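Local coordinates for putative vitamin-B12 independent methionine synthase family protein (Listeria monocytogenes, PDB 1YPX) that probably acts as a zinc-dependent methyltransferase of the cobalamin-independent methionine synthase family, moving a methyl group from a folate to homocysteine, at residues D164-Y169 with I221-K226. Sequence-based numbering, arbitrary orientation.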
loop_
_atom_site.group_PDB
_atom_site.type_symbol
_atom_site.label_atom_id
_atom_site.label_comp_id
_atom_site.label_asym_id
_atom_site.label_seq_id
_atom_site.Cartn_x
_atom_site.Cartn_y
_atom_site.Cartn_z
ATOM N N ASP A 164 0.420 21.668 4.593
ATOM C CA ASP A 164 1.827 21.290 4.717
ATOM C C ASP A 164 2.025 19.795 4.511
ATOM O O ASP A 164 2.943 19.375 3.803
ATOM C CB ASP A 164 2.389 21.679 6.100
ATOM C CG ASP A 164 2.354 23.192 6.366
ATOM O OD1 ASP A 164 2.880 23.623 7.424
ATOM O OD2 ASP A 164 1.805 23.958 5.535
ATOM N N LEU A 165 1.173 18.996 5.146
ATOM C CA LEU A 165 1.246 17.546 5.043
ATOM C C LEU A 165 1.145 17.104 3.571
ATOM O O LEU A 165 1.858 16.194 3.140
ATOM C CB LEU A 165 0.144 16.904 5.910
ATOM C CG LEU A 165 -0.005 15.374 5.959
ATOM C CD1 LEU A 165 1.277 14.754 6.494
ATOM C CD2 LEU A 165 -1.188 14.972 6.837
ATOM N N ALA A 166 0.281 17.759 2.800
ATOM C CA ALA A 166 0.116 17.445 1.379
ATOM C C ALA A 166 1.377 17.806 0.561
ATOM O O ALA A 166 1.768 17.059 -0.342
ATOM C CB ALA A 166 -1.119 18.179 0.824
ATOM N N THR A 167 2.000 18.952 0.867
ATOM C CA THR A 167 3.217 19.366 0.179
ATOM C C THR A 167 4.316 18.415 0.605
ATOM O O THR A 167 5.171 18.035 -0.194
ATOM C CB THR A 167 3.665 20.811 0.557
ATOM O OG1 THR A 167 2.736 21.758 0.026
ATOM C CG2 THR A 167 5.048 21.123 -0.015
ATOM N N ALA A 168 4.306 18.025 1.873
ATOM C CA ALA A 168 5.316 17.085 2.346
ATOM C C ALA A 168 5.196 15.835 1.475
ATOM O O ALA A 168 6.205 15.206 1.140
ATOM C CB ALA A 168 5.086 16.730 3.813
ATOM N N TYR A 169 3.962 15.488 1.103
ATOM C CA TYR A 169 3.743 14.325 0.258
ATOM C C TYR A 169 4.044 14.589 -1.221
ATOM O O TYR A 169 4.569 13.708 -1.906
ATOM C CB TYR A 169 2.319 13.768 0.442
ATOM C CG TYR A 169 2.243 12.615 1.435
ATOM C CD1 TYR A 169 2.226 11.289 0.996
ATOM C CD2 TYR A 169 2.221 12.850 2.815
ATOM C CE1 TYR A 169 2.186 10.223 1.902
ATOM C CE2 TYR A 169 2.187 11.784 3.739
ATOM C CZ TYR A 169 2.168 10.478 3.268
ATOM O OH TYR A 169 2.136 9.427 4.158
ATOM N N ILE A 221 -5.747 13.545 0.229
ATOM C CA ILE A 221 -5.166 12.589 -0.697
ATOM C C ILE A 221 -5.000 13.188 -2.083
ATOM O O ILE A 221 -3.903 13.175 -2.647
ATOM C CB ILE A 221 -6.050 11.344 -0.878
ATOM C CG1 ILE A 221 -6.426 10.734 0.478
ATOM C CG2 ILE A 221 -5.351 10.364 -1.795
ATOM C CD1 ILE A 221 -5.280 10.551 1.425
ATOM N N ASN A 222 -6.086 13.703 -2.649
ATOM C CA ASN A 222 -5.992 14.271 -3.991
ATOM C C ASN A 222 -4.925 15.356 -4.041
ATOM O O ASN A 222 -4.157 15.434 -5.000
ATOM C CB ASN A 222 -7.347 14.827 -4.463
ATOM C CG ASN A 222 -8.363 13.724 -4.776
ATOM O OD1 ASN A 222 -8.024 12.698 -5.380
ATOM N ND2 ASN A 222 -9.619 13.942 -4.378
ATOM N N GLU A 223 -4.868 16.182 -3.003
ATOM C CA GLU A 223 -3.870 17.242 -2.961
ATOM C C GLU A 223 -2.458 16.665 -2.873
ATOM O O GLU A 223 -1.547 17.127 -3.563
ATOM C CB GLU A 223 -4.107 18.170 -1.769
ATOM C CG GLU A 223 -3.194 19.373 -1.782
ATOM C CD GLU A 223 -3.303 20.219 -0.536
ATOM O OE1 GLU A 223 -2.519 21.202 -0.442
ATOM O OE2 GLU A 223 -4.159 19.913 0.344
ATOM N N ALA A 224 -2.290 15.658 -2.017
ATOM C CA ALA A 224 -1.004 15.000 -1.824
ATOM C C ALA A 224 -0.457 14.416 -3.122
ATOM O O ALA A 224 0.755 14.399 -3.340
ATOM C CB ALA A 224 -1.135 13.896 -0.780
ATOM N N ILE A 225 -1.353 13.939 -3.982
ATOM C CA ILE A 225 -0.945 13.356 -5.253
ATOM C C ILE A 225 -1.311 14.232 -6.452
ATOM O O ILE A 225 -1.380 13.747 -7.584
ATOM C CB ILE A 225 -1.576 11.973 -5.454
ATOM C CG1 ILE A 225 -3.100 12.089 -5.493
ATOM C CG2 ILE A 225 -1.146 11.058 -4.339
ATOM C CD1 ILE A 225 -3.798 10.809 -5.892
ATOM N N LYS A 226 -1.540 15.515 -6.197
ATOM C CA LYS A 226 -1.895 16.473 -7.240
ATOM C C LYS A 226 -0.849 16.516 -8.354
ATOM O O LYS A 226 -1.191 16.526 -9.535
ATOM C CB LYS A 226 -2.054 17.867 -6.623
ATOM C CG LYS A 226 -2.435 18.971 -7.600
ATOM C CD LYS A 226 -2.339 20.355 -6.942
ATOM C CE LYS A 226 -2.447 21.480 -7.971
ATOM N NZ LYS A 226 -2.041 22.807 -7.411
#
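Two neighbouring outer helices of a TIM-barrel-like fold, 158-178 and 213-224, pack closely here through A166 and A224. A166 CA and A224 CA are 4.2 Å apart. With alanine on both sides, the two backbones come close. The carbonyl oxygen A166 O sits 3.8 Å from A224 CA, a van der Waals contact. One turn on, Y169 meets the same alanine. Y169 CB touches A224 CB at 3.7 Å, and the A224 methyl lies oblique to the phenol ring. Beyond CB the Y169 side chain leads away from helix 213-224, and its hydroxyl is hydrogen-bonded to the backbone oxygen of P138. E223, partly exposed, lies at the margin of an otherwise buried contact. Its CG is anti to the backbone N (chi1 -173°) and the rest of the chain is extended, which carries the carboxylate across to helix 158-178. There A166 CB lies over the flat face of the carboxylate, 3.3 Å from E223 CD. Toward A166 the carboxylate only packs, with no hydrogen bond or salt bridge between the segments. I225 is the first residue to leave helical geometry, so A224 makes its contact at the C-terminal end of its helix. The two helices flank strand 183-188 in sequence, and that strand lies between 132-138 and 233-238 in the parallel sheet. L165 and A168 pack on strand 108-110, while I221 touches helix 141-146.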